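Local coordinates for CDP-glucose 4,6-dehydratase (Salmonella enterica subsp. enterica serovar Typhi, PDB 1WVG), which catalyses the NAD(+)-dependent conversion of CDP-D-glucose to CDP-4-dehydro-6-deoxy-D-glucose with loss of water, a step of O-antigen sugar biosynthesis, at residues Q219-R224 with F274-M279; D205-D210 with K270-I275; N195-G200 with T323-R328. All coordinates share one frame; numbering follows the deposited sequence.

In the fold
All three contacts are buried. The side chains meet across them through carbon atoms, with no hydrogen bond between the segments. Helix 272-283 meets strand 221-223 in contact 1 and the start of helix 207-216 in contact 2. Their centres lie about 6 Å apart. Contact 3 lies closest to the centre of the chain, about 14 Å from it. It joins strand 187-197 of the large parallel sheet to helix 322-337. Ile208 of contact 2 packs on Ile197 and Leu326 and so links the two regions. The polar chemistry follows CDP-xylose: contact 1 binds its cytosine, contact 2 its cytosine, a phosphate and the xylose, and contact 3 its other phosphate. Arg206 also bonds ADP-ribose.

Contact 1. Residues Q219-R224 with F274-M279; sequences QQVIIR and FIVDKM. With CXY (cytidine-5'-diphospho-beta-D-xylose), chain D.
Val221 and Ile223 of strand 221-223 pack on Val276 of helix 272-283. The contact is small and apolar. CG2 of Val276 meets both partners, 4.1 Å from Val221 CG1 and 4.2 Å from Ile223 CD1. The side chains run past each other in opposite directions. Val276 CG1 takes the place between backbone N and carbonyl carbon (chi1 70°), which leaves CG2 pointing to the strand. Trp289 of the neighbouring strand 289-291 also touches Val276 and Ile223.

The hydrogen bonds go to the ligand. Cytosine N4 of CDP-xylose donates to Ile222 O at 2.8 Å. Arg224 N donates to cytosine N3 at 3.1 Å in a nearly straight bond (175°). The strand backbone thus reads one donor and one acceptor of the base.

The third kind is a face contact. One face of the Arg224 guanidinium lies over the base, with cytosine C5 3.3 Å above its plane and offset toward the rim. A salt bridge from Arg224 NE to Glu299 and a bond from NH2 to Asp205 O hold the group in place. The chemistry implies a division of labour: valine and isoleucine hold the strand to the helix, while its backbone and Arg224 recognise cytosine.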
# COMPACT_ATOMS: atom_id res chain seq x y z
N GLN A 219 -45.46 -14.41 -7.52
CA GLN A 219 -45.34 -13.02 -7.11
C GLN A 219 -44.08 -12.46 -7.74
O GLN A 219 -43.23 -13.25 -8.20
CB GLN A 219 -45.26 -12.91 -5.58
CG GLN A 219 -46.62 -13.11 -4.92
CD GLN A 219 -46.66 -12.64 -3.48
OE1 GLN A 219 -45.80 -13.05 -2.68
NE2 GLN A 219 -47.66 -11.81 -3.17
N GLN A 220 -43.95 -11.13 -7.79
CA GLN A 220 -42.73 -10.61 -8.36
C GLN A 220 -41.71 -10.46 -7.25
O GLN A 220 -42.08 -10.18 -6.13
CB GLN A 220 -42.73 -9.36 -9.26
CG GLN A 220 -44.07 -8.86 -9.82
CD GLN A 220 -43.91 -7.39 -10.14
OE1 GLN A 220 -44.30 -6.54 -9.34
NE2 GLN A 220 -43.24 -7.10 -11.26
N VAL A 221 -40.44 -10.67 -7.56
CA VAL A 221 -39.45 -10.56 -6.53
C VAL A 221 -39.05 -9.11 -6.50
O VAL A 221 -38.95 -8.44 -7.55
CB VAL A 221 -38.26 -11.52 -6.73
CG1 VAL A 221 -37.68 -11.42 -8.15
CG2 VAL A 221 -37.17 -11.26 -5.70
N ILE A 222 -38.85 -8.66 -5.29
CA ILE A 222 -38.43 -7.30 -5.07
C ILE A 222 -36.91 -7.08 -4.94
O ILE A 222 -36.30 -7.47 -3.93
CB ILE A 222 -39.16 -6.67 -3.92
CG1 ILE A 222 -40.62 -6.47 -4.37
CG2 ILE A 222 -38.47 -5.35 -3.61
CD1 ILE A 222 -41.51 -5.85 -3.30
N ILE A 223 -36.32 -6.43 -5.98
CA ILE A 223 -34.89 -6.11 -6.12
C ILE A 223 -34.47 -4.77 -5.54
O ILE A 223 -34.93 -3.69 -5.95
CB ILE A 223 -34.48 -6.15 -7.58
CG1 ILE A 223 -34.82 -7.54 -8.09
CG2 ILE A 223 -32.99 -5.89 -7.71
CD1 ILE A 223 -34.01 -8.64 -7.41
N ARG A 224 -33.55 -4.84 -4.57
CA ARG A 224 -33.09 -3.62 -3.95
C ARG A 224 -31.88 -2.96 -4.57
O ARG A 224 -31.82 -1.72 -4.52
CB ARG A 224 -33.04 -3.63 -2.44
CG ARG A 224 -32.71 -4.96 -1.78
CD ARG A 224 -32.09 -4.73 -0.42
NE ARG A 224 -31.42 -5.89 0.14
CZ ARG A 224 -32.02 -7.06 0.34
NH1 ARG A 224 -33.31 -7.24 0.02
NH2 ARG A 224 -31.30 -8.05 0.85
N PHE A 274 -28.51 -8.79 -13.72
CA PHE A 274 -28.27 -9.84 -14.66
C PHE A 274 -28.85 -11.14 -14.18
O PHE A 274 -29.44 -11.95 -14.89
CB PHE A 274 -26.74 -10.04 -14.75
CG PHE A 274 -26.43 -11.30 -15.51
CD1 PHE A 274 -26.21 -11.24 -16.89
CD2 PHE A 274 -26.33 -12.54 -14.88
CE1 PHE A 274 -25.93 -12.39 -17.64
CE2 PHE A 274 -26.08 -13.71 -15.61
CZ PHE A 274 -25.88 -13.62 -16.99
N ILE A 275 -28.60 -11.41 -12.93
CA ILE A 275 -29.07 -12.66 -12.38
C ILE A 275 -30.58 -12.76 -12.40
O ILE A 275 -31.15 -13.75 -12.88
CB ILE A 275 -28.52 -12.93 -10.99
CG1 ILE A 275 -27.11 -13.50 -11.15
CG2 ILE A 275 -29.40 -13.96 -10.27
CD1 ILE A 275 -26.12 -12.81 -10.22
N VAL A 276 -31.22 -11.73 -11.85
CA VAL A 276 -32.66 -11.76 -11.82
C VAL A 276 -33.23 -11.88 -13.23
O VAL A 276 -34.15 -12.65 -13.46
CB VAL A 276 -33.23 -10.60 -11.04
CG1 VAL A 276 -32.99 -9.33 -11.84
CG2 VAL A 276 -34.73 -10.84 -10.89
N ASP A 277 -32.67 -11.15 -14.19
CA ASP A 277 -33.17 -11.23 -15.55
C ASP A 277 -33.08 -12.65 -16.09
O ASP A 277 -33.96 -13.24 -16.75
CB ASP A 277 -32.46 -10.21 -16.46
CG ASP A 277 -33.07 -8.83 -16.42
OD1 ASP A 277 -34.11 -8.57 -15.86
OD2 ASP A 277 -32.35 -7.93 -17.02
N LYS A 278 -31.95 -13.25 -15.80
CA LYS A 278 -31.73 -14.60 -16.28
C LYS A 278 -32.70 -15.63 -15.65
O LYS A 278 -33.28 -16.55 -16.29
CB LYS A 278 -30.26 -14.96 -16.07
CG LYS A 278 -29.88 -16.21 -16.85
CD LYS A 278 -30.27 -16.18 -18.32
CE LYS A 278 -29.10 -16.37 -19.28
NZ LYS A 278 -29.11 -15.42 -20.41
N MET A 279 -32.82 -15.45 -14.33
CA MET A 279 -33.67 -16.26 -13.50
C MET A 279 -35.12 -16.19 -14.03
O MET A 279 -35.79 -17.21 -14.24
CB MET A 279 -33.51 -15.81 -12.03
CG MET A 279 -32.21 -16.31 -11.37
SD MET A 279 -32.16 -18.14 -11.28
CE MET A 279 -33.01 -18.36 -9.69
O1B CXY D . -23.69 -10.57 -0.35
PB CXY D . -24.62 -10.99 0.77
O2B CXY D . -25.13 -9.85 1.61
O1' CXY D . -23.85 -12.09 1.72
O3A CXY D . -25.67 -11.71 -0.10
PA CXY D . -27.23 -11.34 -0.48
O1A CXY D . -27.71 -12.48 -1.30
O2A CXY D . -28.02 -11.08 0.74
O5D CXY D . -27.04 -9.98 -1.29
C5D CXY D . -26.54 -10.06 -2.64
C4D CXY D . -26.80 -8.75 -3.33
O4D CXY D . -28.14 -8.79 -3.87
C3D CXY D . -26.68 -7.47 -2.49
O3D CXY D . -26.16 -6.29 -3.21
C2D CXY D . -28.16 -7.32 -2.11
O2D CXY D . -28.40 -5.96 -1.75
C1D CXY D . -28.82 -7.66 -3.42
N1 CXY D . -30.24 -8.00 -3.30
C6 CXY D . -30.63 -9.09 -2.54
C5 CXY D . -31.88 -9.45 -2.41
C4 CXY D . -32.93 -8.73 -3.04
N3 CXY D . -32.48 -7.64 -3.81
C2 CXY D . -31.17 -7.23 -3.97
N4 CXY D . -34.13 -8.97 -2.95
O2 CXY D . -30.84 -6.25 -4.65
C1' CXY D . -23.96 -13.42 1.25
C2' CXY D . -24.14 -14.29 2.48
C3' CXY D . -22.89 -14.09 3.32
C4' CXY D . -21.65 -14.51 2.53
C5' CXY D . -21.58 -13.72 1.23
O2' CXY D . -25.28 -13.88 3.26
O3' CXY D . -22.96 -14.95 4.47
O4' CXY D . -20.48 -14.30 3.32
O5' CXY D . -22.79 -13.85 0.49

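Contact 2. Residues D205-D210 with K270-I275; sequences DRLIPD and KTVEFI. With CXY (cytidine-5'-diphospho-beta-D-xylose), chain D; APR (adenosine-5-diphosphoribose), chain C.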
# COMPACT_ATOMS: atom_id res chain seq x y z
N ASP A 205 -33.38 -12.75 3.16
CA ASP A 205 -32.85 -11.63 2.38
C ASP A 205 -31.84 -11.97 1.30
O ASP A 205 -31.37 -11.07 0.58
CB ASP A 205 -32.35 -10.52 3.30
CG ASP A 205 -33.49 -9.76 3.92
OD1 ASP A 205 -34.57 -9.59 3.37
OD2 ASP A 205 -33.18 -9.34 5.12
N ARG A 206 -31.49 -13.24 1.15
CA ARG A 206 -30.52 -13.58 0.11
C ARG A 206 -31.24 -13.49 -1.20
O ARG A 206 -32.44 -13.72 -1.24
CB ARG A 206 -29.77 -14.89 0.35
CG ARG A 206 -28.88 -14.89 1.61
CD ARG A 206 -27.91 -16.08 1.56
NE ARG A 206 -26.98 -16.13 2.67
CZ ARG A 206 -26.48 -17.26 3.18
NH1 ARG A 206 -26.80 -18.48 2.72
NH2 ARG A 206 -25.61 -17.20 4.19
N LEU A 207 -30.52 -13.14 -2.24
CA LEU A 207 -31.06 -12.93 -3.56
C LEU A 207 -31.82 -14.05 -4.23
O LEU A 207 -32.98 -13.91 -4.60
CB LEU A 207 -29.99 -12.38 -4.50
CG LEU A 207 -30.56 -12.03 -5.88
CD1 LEU A 207 -31.49 -10.81 -5.75
CD2 LEU A 207 -29.41 -11.79 -6.87
N ILE A 208 -31.14 -15.16 -4.43
CA ILE A 208 -31.72 -16.32 -5.09
C ILE A 208 -32.86 -16.93 -4.29
O ILE A 208 -33.89 -17.27 -4.87
CB ILE A 208 -30.65 -17.33 -5.35
CG1 ILE A 208 -29.71 -16.74 -6.40
CG2 ILE A 208 -31.31 -18.60 -5.83
CD1 ILE A 208 -30.31 -16.78 -7.81
N PRO A 209 -32.68 -17.07 -2.98
CA PRO A 209 -33.78 -17.62 -2.22
C PRO A 209 -34.98 -16.71 -2.39
O PRO A 209 -36.08 -17.20 -2.66
CB PRO A 209 -33.35 -17.77 -0.75
CG PRO A 209 -31.84 -17.86 -0.82
CD PRO A 209 -31.46 -17.18 -2.13
N ASP A 210 -34.71 -15.39 -2.28
CA ASP A 210 -35.73 -14.35 -2.42
C ASP A 210 -36.45 -14.52 -3.74
O ASP A 210 -37.67 -14.45 -3.83
CB ASP A 210 -35.15 -12.90 -2.39
CG ASP A 210 -35.03 -12.25 -1.02
OD1 ASP A 210 -35.18 -12.84 0.03
OD2 ASP A 210 -34.74 -10.97 -1.07
N LYS A 270 -21.14 -10.95 -12.14
CA LYS A 270 -22.18 -10.12 -12.74
C LYS A 270 -23.04 -9.38 -11.72
O LYS A 270 -22.91 -9.59 -10.51
CB LYS A 270 -22.99 -10.93 -13.72
CG LYS A 270 -22.09 -11.78 -14.64
CD LYS A 270 -22.28 -11.54 -16.14
CE LYS A 270 -22.09 -12.77 -17.02
NZ LYS A 270 -22.66 -12.64 -18.39
N THR A 271 -23.91 -8.50 -12.23
CA THR A 271 -24.77 -7.72 -11.35
C THR A 271 -25.98 -8.51 -10.95
O THR A 271 -26.37 -9.47 -11.63
CB THR A 271 -25.46 -6.54 -12.09
OG1 THR A 271 -26.18 -7.01 -13.23
CG2 THR A 271 -24.49 -5.44 -12.50
N VAL A 272 -26.60 -7.98 -9.91
CA VAL A 272 -27.85 -8.50 -9.41
C VAL A 272 -28.87 -8.58 -10.55
O VAL A 272 -29.49 -9.61 -10.84
CB VAL A 272 -28.31 -7.59 -8.28
CG1 VAL A 272 -29.72 -7.95 -7.86
CG2 VAL A 272 -27.37 -7.79 -7.08
N GLU A 273 -29.00 -7.48 -11.27
CA GLU A 273 -29.94 -7.41 -12.38
C GLU A 273 -29.76 -8.55 -13.37
O GLU A 273 -30.69 -9.20 -13.83
CB GLU A 273 -29.85 -6.03 -13.05
CG GLU A 273 -30.55 -5.98 -14.41
CD GLU A 273 -30.86 -4.58 -14.82
OE1 GLU A 273 -30.17 -3.62 -14.49
OE2 GLU A 273 -31.93 -4.50 -15.56
N PHE A 274 -28.51 -8.79 -13.72
CA PHE A 274 -28.27 -9.84 -14.66
C PHE A 274 -28.85 -11.14 -14.18
O PHE A 274 -29.44 -11.95 -14.89
CB PHE A 274 -26.74 -10.04 -14.75
CG PHE A 274 -26.43 -11.30 -15.51
CD1 PHE A 274 -26.21 -11.24 -16.89
CD2 PHE A 274 -26.33 -12.54 -14.88
CE1 PHE A 274 -25.93 -12.39 -17.64
CE2 PHE A 274 -26.08 -13.71 -15.61
CZ PHE A 274 -25.88 -13.62 -16.99
N ILE A 275 -28.60 -11.41 -12.93
CA ILE A 275 -29.07 -12.66 -12.38
C ILE A 275 -30.58 -12.76 -12.40
O ILE A 275 -31.15 -13.75 -12.88
CB ILE A 275 -28.52 -12.93 -10.99
CG1 ILE A 275 -27.11 -13.50 -11.15
CG2 ILE A 275 -29.40 -13.96 -10.27
CD1 ILE A 275 -26.12 -12.81 -10.22
O1B CXY D . -23.69 -10.57 -0.35
PB CXY D . -24.62 -10.99 0.77
O2B CXY D . -25.13 -9.85 1.61
O1' CXY D . -23.85 -12.09 1.72
O3A CXY D . -25.67 -11.71 -0.10
PA CXY D . -27.23 -11.34 -0.48
O1A CXY D . -27.71 -12.48 -1.30
O2A CXY D . -28.02 -11.08 0.74
O5D CXY D . -27.04 -9.98 -1.29
C5D CXY D . -26.54 -10.06 -2.64
C4D CXY D . -26.80 -8.75 -3.33
O4D CXY D . -28.14 -8.79 -3.87
C3D CXY D . -26.68 -7.47 -2.49
O3D CXY D . -26.16 -6.29 -3.21
C2D CXY D . -28.16 -7.32 -2.11
O2D CXY D . -28.40 -5.96 -1.75
C1D CXY D . -28.82 -7.66 -3.42
N1 CXY D . -30.24 -8.00 -3.30
C6 CXY D . -30.63 -9.09 -2.54
C5 CXY D . -31.88 -9.45 -2.41
C4 CXY D . -32.93 -8.73 -3.04
N3 CXY D . -32.48 -7.64 -3.81
C2 CXY D . -31.17 -7.23 -3.97
N4 CXY D . -34.13 -8.97 -2.95
O2 CXY D . -30.84 -6.25 -4.65
C1' CXY D . -23.96 -13.42 1.25
C2' CXY D . -24.14 -14.29 2.48
C3' CXY D . -22.89 -14.09 3.32
C4' CXY D . -21.65 -14.51 2.53
C5' CXY D . -21.58 -13.72 1.23
O2' CXY D . -25.28 -13.88 3.26
O3' CXY D . -22.96 -14.95 4.47
O4' CXY D . -20.48 -14.30 3.32
O5' CXY D . -22.79 -13.85 0.49
N1 APR C . -23.74 -22.04 17.56
C2 APR C . -23.68 -23.07 16.68
N3 APR C . -24.02 -23.09 15.43
C4 APR C . -24.46 -21.88 15.01
C5 APR C . -24.57 -20.74 15.75
C6 APR C . -24.20 -20.84 17.12
N6 APR C . -24.18 -19.84 18.03
N7 APR C . -25.04 -19.70 14.97
C8 APR C . -25.22 -20.24 13.77
N9 APR C . -24.89 -21.56 13.75
C1' APR C . -24.96 -22.50 12.65
C2' APR C . -26.38 -22.70 12.19
O2' APR C . -27.09 -23.53 13.12
C3' APR C . -26.11 -23.38 10.85
O3' APR C . -25.75 -24.77 10.89
O4' APR C . -24.33 -21.95 11.54
C4' APR C . -24.92 -22.51 10.36
C5' APR C . -25.30 -21.33 9.53
O5' APR C . -25.80 -21.83 8.26
PA APR C . -26.65 -20.89 7.24
O1A APR C . -27.43 -19.80 7.95
O2A APR C . -27.33 -21.81 6.20
O3A APR C . -25.48 -20.13 6.50
PB APR C . -24.50 -20.72 5.35
O1B APR C . -24.90 -20.03 4.07
O2B APR C . -24.41 -22.23 5.39
O5D APR C . -23.10 -20.22 5.92
C5D APR C . -22.14 -21.22 6.31
O4D APR C . -20.19 -20.00 5.40
O1D APR C . -20.51 -18.02 4.19
C1D APR C . -20.10 -18.60 5.47
O2D APR C . -20.71 -17.01 7.23
C2D APR C . -21.11 -18.20 6.52
O3D APR C . -19.81 -19.08 8.31
C3D APR C . -20.98 -19.33 7.53
C4D APR C . -20.84 -20.51 6.61
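Leu207 is the main bump of this contact. It projects from the first turn of helix 207-216 toward the first turn of helix 272-283. Its CG is anti to the backbone N (chi1 -175°), and the fork of the side chain enters the hollow between Val272 and Ile275. Leu207 CD1 lies 4.0 Å from Val272 CG1. Leu207 CD2 lies 4.0 Å from Ile275 CG2. The side chains of Leu207 and Val272 cross obliquely.

Ile275 CG2 rests in the notch formed by Leu207 CD2 and Ile208 CD1, 3.9 Å from the latter. Ile208 starts off to one side, but its end bends in and meets Ile275 at about a right angle. Trp232 touches Leu207, Val272 and Ile275, while Leu326 touches Ile208.

Leu207 and Val272 also shape the pocket for CDP-xylose. Leu207 CD1 rests 3.6 Å from cytosine C5. Val272 CG2 faces the ribose, 3.4 Å from O4D. Around this apolar patch the start of helix 207-216 supplies polar groups. Leu207 N donates to phosphate oxygen O1A, and Asp210 OD2 accepts from cytosine N4 at 2.8 Å. The extended side chain of Arg206 reaches the other way. NE donates to xylose O2', while NH1 and NH2 both bond APR O1B, which lies at the guanidinium edge. A salt bridge to Asp201 gives NH1 a further partner.

On the other segment Thr271 is the N-cap of helix 272-283, with Phe274 N bonded to its OG1. The N-terminus of helix 207-216 thus faces a sugar-nucleotide phosphate, and Arg206 bridges CDP-xylose and ADP-ribose. This is consistent with a pocket that brings the sugar nucleotide close to NAD in this Rossmann-fold family.

Contact 3. Residues N195-G200 with T323-R328; sequences NVIGGG and TETLSR. With CXY (cytidine-5'-diphospho-beta-D-xylose), chain D.
Ile197 reaches helix 322-337 with the end of its side chain. CG1 lies between the backbone N and the carbonyl carbon (chi1 50°), and from there the chain extends outward (chi2 158°). This carries Ile197 CD1 to within 3.5 Å of Thr325 CG2, a tight approach. The two side chains cross at about a right angle. Thr325 presents its methyl because CG2 is anti to the backbone N, beside the carbonyl carbon. Its OG1 makes a weak hydrogen bond to Gly321 O, one turn earlier.

Leu326 reaches the same methyl in another way. Its side chain starts away from the strand, but its end swings back. Leu326 CD2 then comes 3.9 Å from Ile197 CD1. The branched end of Leu326 also packs on Met279.

Strand 187-197 belongs to the parallel sheet of the Rossmann fold, and helix 322-337 covers the sheet here.

At the other end of the segment Asn195 faces CDP-xylose. Asn195 ND2 donates to phosphate oxygen O1B at 2.8 Å, with an N-H...O angle of 164°. Further along the helix, Arg328 NE makes a salt bridge to Glu324 OE1 at 2.8 Å, one turn back. NH1 of Arg328 also pairs with Glu349 and Asp352.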
# COMPACT_ATOMS: atom_id res chain seq x y z
N ASN A 195 -20.14 -15.60 -3.17
CA ASN A 195 -21.55 -15.63 -2.81
C ASN A 195 -22.07 -16.94 -3.35
O ASN A 195 -22.18 -17.06 -4.56
CB ASN A 195 -22.32 -14.48 -3.45
CG ASN A 195 -22.26 -13.26 -2.56
OD1 ASN A 195 -21.17 -12.86 -2.13
ND2 ASN A 195 -23.40 -12.63 -2.28
N VAL A 196 -22.32 -17.93 -2.46
CA VAL A 196 -22.80 -19.25 -2.84
C VAL A 196 -24.28 -19.22 -3.09
O VAL A 196 -25.05 -18.70 -2.30
CB VAL A 196 -22.58 -20.36 -1.80
CG1 VAL A 196 -21.13 -20.78 -1.79
CG2 VAL A 196 -23.02 -19.93 -0.41
N ILE A 197 -24.65 -19.81 -4.21
CA ILE A 197 -26.02 -19.94 -4.62
C ILE A 197 -26.17 -21.38 -5.02
O ILE A 197 -25.26 -21.96 -5.60
CB ILE A 197 -26.34 -18.99 -5.76
CG1 ILE A 197 -25.31 -19.11 -6.87
CG2 ILE A 197 -26.31 -17.58 -5.21
CD1 ILE A 197 -25.79 -18.62 -8.24
N GLY A 198 -27.30 -21.99 -4.70
CA GLY A 198 -27.49 -23.40 -5.10
C GLY A 198 -28.89 -23.86 -4.69
O GLY A 198 -29.62 -23.13 -3.99
N GLY A 199 -29.29 -25.06 -5.12
CA GLY A 199 -30.60 -25.49 -4.67
C GLY A 199 -30.52 -25.74 -3.15
O GLY A 199 -29.46 -26.16 -2.65
N GLY A 200 -31.59 -25.47 -2.40
CA GLY A 200 -31.54 -25.77 -0.96
C GLY A 200 -31.22 -24.65 0.03
O GLY A 200 -30.95 -24.98 1.20
N THR A 323 -24.29 -19.20 -15.75
CA THR A 323 -25.51 -19.61 -16.37
C THR A 323 -25.90 -21.05 -16.07
O THR A 323 -27.07 -21.38 -15.80
CB THR A 323 -25.43 -19.31 -17.87
OG1 THR A 323 -25.04 -17.96 -17.98
CG2 THR A 323 -26.79 -19.52 -18.51
N GLU A 324 -24.91 -21.91 -16.14
CA GLU A 324 -25.14 -23.32 -15.89
C GLU A 324 -25.63 -23.46 -14.47
O GLU A 324 -26.62 -24.12 -14.15
CB GLU A 324 -23.82 -24.08 -16.11
CG GLU A 324 -23.57 -25.14 -15.04
CD GLU A 324 -24.12 -26.48 -15.44
OE1 GLU A 324 -25.31 -26.75 -15.41
OE2 GLU A 324 -23.17 -27.31 -15.81
N THR A 325 -24.90 -22.75 -13.62
CA THR A 325 -25.25 -22.72 -12.24
C THR A 325 -26.73 -22.29 -12.08
O THR A 325 -27.53 -23.04 -11.53
CB THR A 325 -24.19 -21.85 -11.55
OG1 THR A 325 -23.00 -22.64 -11.44
CG2 THR A 325 -24.67 -21.37 -10.18
N LEU A 326 -27.14 -21.13 -12.61
CA LEU A 326 -28.53 -20.68 -12.50
C LEU A 326 -29.51 -21.72 -13.02
O LEU A 326 -30.59 -21.99 -12.48
CB LEU A 326 -28.68 -19.36 -13.26
CG LEU A 326 -28.01 -18.22 -12.50
CD1 LEU A 326 -28.30 -16.92 -13.22
CD2 LEU A 326 -28.51 -18.14 -11.05
N SER A 327 -29.10 -22.36 -14.08
CA SER A 327 -29.97 -23.35 -14.63
C SER A 327 -30.22 -24.50 -13.67
O SER A 327 -31.35 -24.94 -13.47
CB SER A 327 -29.41 -23.82 -15.94
OG SER A 327 -30.13 -24.98 -16.28
N ARG A 328 -29.15 -24.97 -13.05
CA ARG A 328 -29.20 -26.05 -12.09
C ARG A 328 -29.99 -25.70 -10.86
O ARG A 328 -30.66 -26.56 -10.32
CB ARG A 328 -27.80 -26.48 -11.67
CG ARG A 328 -27.17 -27.39 -12.70
CD ARG A 328 -25.67 -27.57 -12.46
NE ARG A 328 -25.03 -28.57 -13.34
CZ ARG A 328 -25.22 -29.91 -13.30
NH1 ARG A 328 -26.04 -30.49 -12.43
NH2 ARG A 328 -24.57 -30.69 -14.15
O1B CXY D . -23.69 -10.57 -0.35
PB CXY D . -24.62 -10.99 0.77
O2B CXY D . -25.13 -9.85 1.61
O1' CXY D . -23.85 -12.09 1.72
O3A CXY D . -25.67 -11.71 -0.10
PA CXY D . -27.23 -11.34 -0.48
O1A CXY D . -27.71 -12.48 -1.30
O2A CXY D . -28.02 -11.08 0.74
O5D CXY D . -27.04 -9.98 -1.29
C5D CXY D . -26.54 -10.06 -2.64
C4D CXY D . -26.80 -8.75 -3.33
O4D CXY D . -28.14 -8.79 -3.87
C3D CXY D . -26.68 -7.47 -2.49
O3D CXY D . -26.16 -6.29 -3.21
C2D CXY D . -28.16 -7.32 -2.11
O2D CXY D . -28.40 -5.96 -1.75
C1D CXY D . -28.82 -7.66 -3.42
N1 CXY D . -30.24 -8.00 -3.30
C6 CXY D . -30.63 -9.09 -2.54
C5 CXY D . -31.88 -9.45 -2.41
C4 CXY D . -32.93 -8.73 -3.04
N3 CXY D . -32.48 -7.64 -3.81
C2 CXY D . -31.17 -7.23 -3.97
N4 CXY D . -34.13 -8.97 -2.95
O2 CXY D . -30.84 -6.25 -4.65
C1' CXY D . -23.96 -13.42 1.25
C2' CXY D . -24.14 -14.29 2.48
C3' CXY D . -22.89 -14.09 3.32
C4' CXY D . -21.65 -14.51 2.53
C5' CXY D . -21.58 -13.72 1.23
O2' CXY D . -25.28 -13.88 3.26
O3' CXY D . -22.96 -14.95 4.47
O4' CXY D . -20.48 -14.30 3.32
O5' CXY D . -22.79 -13.85 0.49